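Local structure of tryptophan decarboxylase 1 (Oryza sativa subsp. japonica, 6KHO) at residues 333-338 with 386-391; 168-173 with 374-379; 109-114 with 394-399. The protein catalyses the pyridoxal phosphate-dependent decarboxylation of L-tryptophan to tryptamine, a step in serotonin biosynthesis, and also converts 5-hydroxy-L-tryptophan to serotonin. One frame throughout, in Å; residues are numbered along the deposited sequence.

Contact 1: 333-338 with 386-391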
loop_
_atom_site.group_PDB
_atom_site.type_symbol
_atom_site.label_atom_id
_atom_site.label_comp_id
_atom_site.label_asym_id
_atom_site.label_seq_id
_atom_site.Cartn_x
_atom_site.Cartn_y
_atom_site.Cartn_z
ATOM N N MET A 333 -3.482 17.451 4.597
ATOM C CA MET A 333 -2.112 17.719 5.070
ATOM C C MET A 333 -1.393 16.481 5.595
ATOM O O MET A 333 -0.521 16.586 6.461
ATOM C CB MET A 333 -2.108 18.803 6.149
ATOM C CG MET A 333 -2.304 20.203 5.578
ATOM S SD MET A 333 -2.489 21.435 6.871
ATOM C CE MET A 333 -4.108 21.045 7.436
ATOM N N THR A 334 -1.734 15.309 5.074
ATOM C CA THR A 334 -1.115 14.050 5.471
ATOM C C THR A 334 -0.447 13.444 4.243
ATOM O O THR A 334 -1.126 13.153 3.256
ATOM C CB THR A 334 -2.168 13.093 6.037
ATOM O OG1 THR A 334 -2.846 13.701 7.153
ATOM C CG2 THR A 334 -1.527 11.806 6.490
ATOM N N CYS A 335 0.872 13.257 4.286
ATOM C CA CYS A 335 1.572 12.777 3.096
ATOM C C CYS A 335 1.089 11.375 2.701
ATOM O O CYS A 335 0.609 10.595 3.534
ATOM C CB CYS A 335 3.093 12.762 3.335
ATOM S SG CYS A 335 3.658 11.735 4.756
ATOM N N LEU A 336 1.229 11.055 1.410
ATOM C CA LEU A 336 0.851 9.728 0.922
ATOM C C LEU A 336 1.632 8.640 1.662
ATOM O O LEU A 336 2.764 8.861 2.102
ATOM C CB LEU A 336 1.113 9.629 -0.587
ATOM C CG LEU A 336 0.086 10.239 -1.557
ATOM C CD1 LEU A 336 0.200 11.760 -1.664
ATOM C CD2 LEU A 336 0.230 9.596 -2.935
ATOM N N ASP A 337 1.027 7.452 1.826
ATOM C CA ASP A 337 -0.374 7.139 1.480
ATOM C C ASP A 337 -1.257 7.181 2.726
ATOM O O ASP A 337 -0.814 6.807 3.823
ATOM C CB ASP A 337 -0.514 5.738 0.855
ATOM C CG ASP A 337 0.645 5.364 -0.058
ATOM O OD1 ASP A 337 0.920 6.122 -1.011
ATOM O OD2 ASP A 337 1.280 4.307 0.173
ATOM N N CYS A 338 -2.508 7.604 2.545
ATOM C CA CYS A 338 -3.463 7.642 3.646
ATOM C C CYS A 338 -4.896 7.790 3.121
ATOM O O CYS A 338 -5.337 8.906 2.835
ATOM C CB CYS A 338 -3.132 8.794 4.599
ATOM S SG CYS A 338 -4.186 8.802 6.106
ATOM N N GLY A 386 -1.543 5.075 11.191
ATOM C CA GLY A 386 -2.325 5.868 12.122
ATOM C C GLY A 386 -1.526 6.979 12.769
ATOM O O GLY A 386 -2.087 8.013 13.130
ATOM N N LEU A 387 -0.206 6.800 12.892
ATOM C CA LEU A 387 0.601 7.748 13.648
ATOM C C LEU A 387 0.586 9.130 12.999
ATOM O O LEU A 387 0.345 10.140 13.675
ATOM C CB LEU A 387 2.031 7.219 13.794
ATOM C CG LEU A 387 2.950 8.050 14.695
ATOM C CD1 LEU A 387 2.386 8.134 16.110
ATOM C CD2 LEU A 387 4.353 7.458 14.727
ATOM N N LYS A 388 0.838 9.203 11.687
ATOM C CA LYS A 388 0.912 10.520 11.059
ATOM C C LYS A 388 -0.446 11.209 11.058
ATOM O O LYS A 388 -0.524 12.429 11.240
ATOM C CB LYS A 388 1.467 10.418 9.635
ATOM C CG LYS A 388 0.595 9.646 8.652
ATOM C CD LYS A 388 1.278 9.570 7.292
ATOM C CE LYS A 388 0.681 8.461 6.433
ATOM N NZ LYS A 388 1.368 8.384 5.102
ATOM N N LEU A 389 -1.530 10.444 10.876
ATOM C CA LEU A 389 -2.858 11.053 10.890
ATOM C C LEU A 389 -3.202 11.601 12.277
ATOM O O LEU A 389 -3.731 12.714 12.400
ATOM C CB LEU A 389 -3.906 10.035 10.436
ATOM C CG LEU A 389 -5.308 10.609 10.261
ATOM C CD1 LEU A 389 -5.281 11.889 9.419
ATOM C CD2 LEU A 389 -6.263 9.550 9.661
ATOM N N TRP A 390 -2.898 10.837 13.331
ATOM C CA TRP A 390 -3.101 11.340 14.692
ATOM C C TRP A 390 -2.222 12.561 14.968
ATOM O O TRP A 390 -2.677 13.544 15.564
ATOM C CB TRP A 390 -2.817 10.228 15.704
ATOM C CG TRP A 390 -2.694 10.715 17.120
ATOM C CD1 TRP A 390 -3.711 11.085 17.954
ATOM C CD2 TRP A 390 -1.476 10.902 17.861
ATOM N NE1 TRP A 390 -3.200 11.499 19.166
ATOM C CE2 TRP A 390 -1.833 11.399 19.135
ATOM C CE3 TRP A 390 -0.119 10.716 17.562
ATOM C CZ2 TRP A 390 -0.884 11.684 20.123
ATOM C CZ3 TRP A 390 0.830 10.991 18.554
ATOM C CH2 TRP A 390 0.436 11.476 19.819
ATOM N N MET A 391 -0.969 12.532 14.516
ATOM C CA MET A 391 -0.075 13.659 14.790
ATOM C C MET A 391 -0.568 14.946 14.137
ATOM O O MET A 391 -0.403 16.037 14.696
ATOM C CB MET A 391 1.327 13.329 14.310
ATOM C CG MET A 391 2.086 12.449 15.278
ATOM S SD MET A 391 3.858 12.628 15.013
ATOM C CE MET A 391 4.467 11.651 16.385
#
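Lys388, on the first turn of helix 386-420, sends its whole side chain into the loop 333-338, which bends round its ammonium end. At the base of the chain, CB lies beside the backbone oxygen of Ala112 in helix 110-122. CG sits between the backbone N and the carbonyl carbon (chi1 65°), and the extended remainder leads from there off the helix and into the loop. CG and CD both graze the methyl of Thr334, each 3.7 Å from its CG2, the two side chains meeting at a slant. CE comes up to the backbone, 3.4 Å from Asp337 O. NZ ends inside the bend and donates twice, to Cys335 O at 2.8 Å and to Asp337 O at 3.0 Å. Both times it stands above the carbonyl plane, 39° out of it at Cys335 and 53° at Asp337. The bend contains a cis peptide before Asp337. In this fold type I pyridoxal phosphate enzyme the loop joins helix 328-331, which carries the cofactor-attachment residue Lys330, to strand 339-343 of the large mixed sheet. The buried charge of Lys388 also has a salt bridge to Asp116 of helix 110-122, so the carboxylate and the two carbonyls probably stabilise it together. Leu336 O, close to NZ but badly angled for it, is hydrogen-bonded instead to Arg383 of the second subunit. Beside the lysine, Leu389 spreads its two methyls against the loop. CD1 lies 3.8 Å from Thr334 OG1, whose hydroxyl is hydrogen-bonded to Leu332 O, and the side chains of Thr334 and Leu389 cross nearly at right angles. The other methyl, CD2, rests 4.2 Å from Cys338 SG.

Contact 2: 168-173 with 374-379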
loop_
_atom_site.group_PDB
_atom_site.type_symbol
_atom_site.label_atom_id
_atom_site.label_comp_id
_atom_site.label_asym_id
_atom_site.label_seq_id
_atom_site.Cartn_x
_atom_site.Cartn_y
_atom_site.Cartn_z
ATOM N N GLY A 168 -17.159 0.567 11.683
ATOM C CA GLY A 168 -15.743 0.724 11.947
ATOM C C GLY A 168 -15.030 1.140 10.678
ATOM O O GLY A 168 -15.654 1.362 9.637
ATOM N N GLY A 169 -13.707 1.248 10.786
ATOM C CA GLY A 169 -12.930 1.801 9.696
ATOM C C GLY A 169 -11.580 1.134 9.572
ATOM O O GLY A 169 -11.181 0.322 10.408
ATOM N N VAL A 170 -10.882 1.485 8.493
ATOM C CA VAL A 170 -9.521 1.022 8.264
ATOM C C VAL A 170 -8.807 2.067 7.418
ATOM O O VAL A 170 -9.405 2.673 6.524
ATOM C CB VAL A 170 -9.492 -0.370 7.588
ATOM C CG1 VAL A 170 -10.198 -0.339 6.219
ATOM C CG2 VAL A 170 -8.041 -0.875 7.443
ATOM N N ILE A 171 -7.529 2.283 7.704
ATOM C CA ILE A 171 -6.690 3.113 6.851
ATOM C C ILE A 171 -6.057 2.209 5.801
ATOM O O ILE A 171 -5.380 1.231 6.136
ATOM C CB ILE A 171 -5.614 3.851 7.660
ATOM C CG1 ILE A 171 -6.266 4.796 8.678
ATOM C CG2 ILE A 171 -4.686 4.605 6.716
ATOM C CD1 ILE A 171 -5.222 5.410 9.672
ATOM N N LEU A 172 -6.293 2.530 4.536
ATOM C CA LEU A 172 -5.728 1.829 3.395
ATOM C C LEU A 172 -4.804 2.777 2.636
ATOM O O LEU A 172 -4.748 3.978 2.910
ATOM C CB LEU A 172 -6.841 1.302 2.470
ATOM C CG LEU A 172 -7.879 0.405 3.153
ATOM C CD1 LEU A 172 -9.088 0.116 2.253
ATOM C CD2 LEU A 172 -7.230 -0.896 3.612
ATOM N N GLY A 173 -4.079 2.226 1.660
ATOM C CA GLY A 173 -3.206 3.057 0.849
ATOM C C GLY A 173 -3.960 3.923 -0.149
ATOM O O GLY A 173 -3.596 5.079 -0.374
ATOM N N LYS A 374 -5.444 -6.867 9.246
ATOM C CA LYS A 374 -5.300 -7.717 8.068
ATOM C C LYS A 374 -6.652 -8.210 7.548
ATOM O O LYS A 374 -6.773 -8.522 6.356
ATOM C CB LYS A 374 -4.410 -8.914 8.375
ATOM C CG LYS A 374 -5.002 -9.883 9.396
ATOM C CD LYS A 374 -4.108 -11.120 9.506
ATOM C CE LYS A 374 -4.721 -12.174 10.397
ATOM N NZ LYS A 374 -5.865 -12.834 9.685
ATOM N N ASP A 375 -7.671 -8.268 8.401
ATOM C CA ASP A 375 -8.979 -8.761 8.008
ATOM C C ASP A 375 -9.853 -7.663 7.415
ATOM O O ASP A 375 -11.019 -7.917 7.110
ATOM C CB ASP A 375 -9.687 -9.407 9.210
ATOM C CG ASP A 375 -8.960 -10.642 9.746
ATOM O OD1 ASP A 375 -8.195 -11.296 9.008
ATOM O OD2 ASP A 375 -9.168 -10.968 10.927
ATOM N N MET A 376 -9.311 -6.457 7.231
ATOM C CA MET A 376 -10.032 -5.339 6.634
ATOM C C MET A 376 -9.339 -4.808 5.381
ATOM O O MET A 376 -9.670 -3.713 4.916
ATOM C CB MET A 376 -10.197 -4.205 7.650
ATOM C CG MET A 376 -11.010 -4.585 8.867
ATOM S SD MET A 376 -12.754 -4.346 8.526
ATOM C CE MET A 376 -12.860 -2.553 8.474
ATOM N N GLN A 377 -8.393 -5.558 4.816
ATOM C CA GLN A 377 -7.578 -5.082 3.696
ATOM C C GLN A 377 -7.219 -6.276 2.828
ATOM O O GLN A 377 -7.516 -7.425 3.171
ATOM C CB GLN A 377 -6.297 -4.388 4.189
ATOM C CG GLN A 377 -5.350 -5.366 4.877
ATOM C CD GLN A 377 -4.070 -4.713 5.430
ATOM O OE1 GLN A 377 -4.029 -3.510 5.685
ATOM N NE2 GLN A 377 -3.027 -5.517 5.601
ATOM N N VAL A 378 -6.521 -6.001 1.724
ATOM C CA VAL A 378 -6.091 -7.075 0.824
ATOM C C VAL A 378 -4.934 -7.875 1.423
ATOM O O VAL A 378 -4.967 -9.113 1.459
ATOM C CB VAL A 378 -5.729 -6.491 -0.557
ATOM C CG1 VAL A 378 -4.961 -7.518 -1.408
ATOM C CG2 VAL A 378 -7.010 -6.023 -1.261
ATOM N N GLY A 379 -3.890 -7.192 1.901
ATOM C CA GLY A 379 -2.661 -7.846 2.305
ATOM C C GLY A 379 -2.634 -8.259 3.771
ATOM O O GLY A 379 -3.623 -8.163 4.501
#
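Val170 and Met376 make the close-packed part of this contact, their CB atoms 3.9 Å apart and their side chains running past one another in opposite senses. Bends at chi2 (-86°) and chi3 (-71°) fold the methionine back along the strand, bringing its CE to 3.9 Å from Gly169 O. Next to this pair the carbonyl oxygen of Met376 is pressed among methyls: Val170 CG1 lies 3.7 Å from Met376 O, and Leu172 CD2 lies 3.9 Å from the same oxygen. This buried oxygen has no polar partner in the model. Strand 168-172 is, within this chain, an edge strand of the large mixed sheet of the fold type I domain, next to antiparallel strand 339-343, and the loop packed on it runs on to Gly379, which touches a pyridoxal phosphate. With an alanine in place of Val170, both valine methyls would be gone, which would probably leave a gap beside Met376 CB and its carbonyl oxygen. Toward Gly379 the contact thins to one touch, Leu172 CD2 to Gln377 CB at 3.7 Å. Beyond CB, Gln377 turns to its own loop: OE1 is hydrogen-bonded to Arg382, while NE2 donates to Gly379 O at 2.9 Å, from above that carbonyl plane, and also to Gly381 O. At the other end Asp375 is partly exposed and salt-bridges Lys374, its OD1 2.9 Å from Lys374 NZ, without meeting the strand.

Contact 3: 109-114 with 394-399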
loop_
_atom_site.group_PDB
_atom_site.type_symbol
_atom_site.label_atom_id
_atom_site.label_comp_id
_atom_site.label_asym_id
_atom_site.label_seq_id
_atom_site.Cartn_x
_atom_site.Cartn_y
_atom_site.Cartn_z
ATOM N N SER A 109 2.357 18.404 5.684
ATOM C CA SER A 109 2.611 19.175 6.892
ATOM C C SER A 109 3.804 18.584 7.626
ATOM O O SER A 109 4.110 17.392 7.493
ATOM C CB SER A 109 1.385 19.207 7.816
ATOM O OG SER A 109 1.085 17.910 8.335
ATOM N N ALA A 110 4.469 19.433 8.412
ATOM C CA ALA A 110 5.622 18.971 9.185
ATOM C C ALA A 110 5.233 17.855 10.150
ATOM O O ALA A 110 5.989 16.892 10.328
ATOM C CB ALA A 110 6.251 20.142 9.939
ATOM N N ALA A 111 4.045 17.952 10.759
ATOM C CA ALA A 111 3.606 16.910 11.686
ATOM C C ALA A 111 3.444 15.566 10.982
ATOM O O ALA A 111 3.803 14.520 11.540
ATOM C CB ALA A 111 2.294 17.310 12.361
ATOM N N ALA A 112 2.908 15.572 9.761
ATOM C CA ALA A 112 2.676 14.315 9.056
ATOM C C ALA A 112 3.982 13.679 8.610
ATOM O O ALA A 112 4.151 12.459 8.719
ATOM C CB ALA A 112 1.762 14.536 7.847
ATOM N N ILE A 113 4.912 14.489 8.097
ATOM C CA ILE A 113 6.226 13.974 7.717
ATOM C C ILE A 113 6.957 13.426 8.940
ATOM O O ILE A 113 7.566 12.352 8.883
ATOM C CB ILE A 113 7.050 15.067 7.016
ATOM C CG1 ILE A 113 6.363 15.493 5.714
ATOM C CG2 ILE A 113 8.443 14.553 6.723
ATOM C CD1 ILE A 113 6.834 16.866 5.203
ATOM N N ALA A 114 6.892 14.149 10.063
ATOM C CA ALA A 114 7.486 13.673 11.310
ATOM C C ALA A 114 6.893 12.336 11.724
ATOM O O ALA A 114 7.622 11.393 12.064
ATOM C CB ALA A 114 7.280 14.712 12.420
ATOM N N ARG A 394 -3.618 15.959 16.315
ATOM C CA ARG A 394 -3.211 16.294 17.680
ATOM C C ARG A 394 -2.412 17.594 17.728
ATOM O O ARG A 394 -2.552 18.379 18.671
ATOM C CB ARG A 394 -2.391 15.151 18.295
ATOM C CG ARG A 394 -1.894 15.404 19.745
ATOM C CD ARG A 394 -3.104 15.642 20.648
ATOM N NE ARG A 394 -2.820 15.691 22.084
ATOM C CZ ARG A 394 -3.006 16.771 22.831
ATOM N NH1 ARG A 394 -3.430 17.888 22.263
ATOM N NH2 ARG A 394 -2.753 16.741 24.135
ATOM N N THR A 395 -1.564 17.844 16.730
ATOM C CA THR A 395 -0.704 19.024 16.796
ATOM C C THR A 395 -1.444 20.281 16.337
ATOM O O THR A 395 -1.345 21.331 16.982
ATOM C CB THR A 395 0.566 18.802 15.960
ATOM O OG1 THR A 395 1.194 17.571 16.347
ATOM C CG2 THR A 395 1.571 19.953 16.158
ATOM N N TYR A 396 -2.196 20.195 15.239
ATOM C CA TYR A 396 -2.816 21.380 14.646
ATOM C C TYR A 396 -4.223 21.658 15.174
ATOM O O TYR A 396 -4.593 22.827 15.330
ATOM C CB TYR A 396 -2.850 21.248 13.123
ATOM C CG TYR A 396 -1.472 21.041 12.538
ATOM C CD1 TYR A 396 -0.390 21.806 12.974
ATOM C CD2 TYR A 396 -1.241 20.068 11.574
ATOM C CE1 TYR A 396 0.882 21.615 12.456
ATOM C CE2 TYR A 396 0.032 19.872 11.039
ATOM C CZ TYR A 396 1.080 20.656 11.485
ATOM O OH TYR A 396 2.328 20.465 10.958
ATOM N N GLY A 397 -5.012 20.624 15.456
ATOM C CA GLY A 397 -6.350 20.807 15.987
ATOM C C GLY A 397 -7.388 21.104 14.911
ATOM O O GLY A 397 -7.073 21.449 13.771
ATOM N N VAL A 398 -8.664 20.983 15.302
ATOM C CA VAL A 398 -9.764 21.066 14.337
ATOM C C VAL A 398 -9.839 22.459 13.711
ATOM O O VAL A 398 -9.998 22.604 12.491
ATOM C CB VAL A 398 -11.103 20.685 14.997
ATOM C CG1 VAL A 398 -12.246 20.763 13.957
ATOM C CG2 VAL A 398 -11.044 19.271 15.611
ATOM N N ALA A 399 -9.734 23.498 14.543
ATOM C CA ALA A 399 -9.915 24.865 14.061
ATOM C C ALA A 399 -8.926 25.208 12.952
ATOM O O ALA A 399 -9.311 25.806 11.941
ATOM C CB ALA A 399 -9.801 25.849 15.230
#
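Tyr396 reaches from helix 386-420 to the N-terminus of helix 110-122, where Ser109 is the N-cap. The short segments 110-114 and 394-399 run roughly antiparallel, at 142° with their axes 10.5 Å apart, and the tyrosine side chain bridges the space between them. Its CG lies beside the backbone N and anti to the carbonyl carbon (chi1 -57°), which directs the ring into the first turn. There the phenolic OH accepts from Ala111 N at 3.1 Å, with a fairly straight N-H...O angle of 159°. Ser109 meets the ring at its edge, OG in the ring plane and 3.5 Å from Tyr396 CE2. Ala111 comes in obliquely, its CB 3.7 Å from the same CE2. The serine oxygen takes the capping bond from Ala112 N at 3.3 Å and is also hydrogen-bonded to Met333 O. Phe22 of the second subunit also meets the Tyr396 ring, the two planes steeply inclined. On the neighbouring position of the helix, Thr395 OG1, hydrogen-bonded to Met391 O and to Thr80 of the second subunit, lies 4.1 Å from Ala111 CB.

Overall arrangement
All three contacts are buried in the dimer, and each also touches the second subunit. Contacts 1 and 3 share helix 386-420 and lie about 9 Å apart, centre to centre; they pack directly on each other, Thr334 CA of one 3.8 Å from Ala112 CB of the other. Contact 2 sits at the sheet's edge within this chain, about 12 Å from contact 3 at the nearest atoms, but it touches contact 1, where Ile171 CD1 lies 3.8 Å from Gly386 CA. Their chemistry differs: contact 1 buries a lysine charge among carbonyls and a carboxylate, contact 3 uses a phenol at a helix start, and contact 2 is mainly apolar, with no hydrogen bond between its segments.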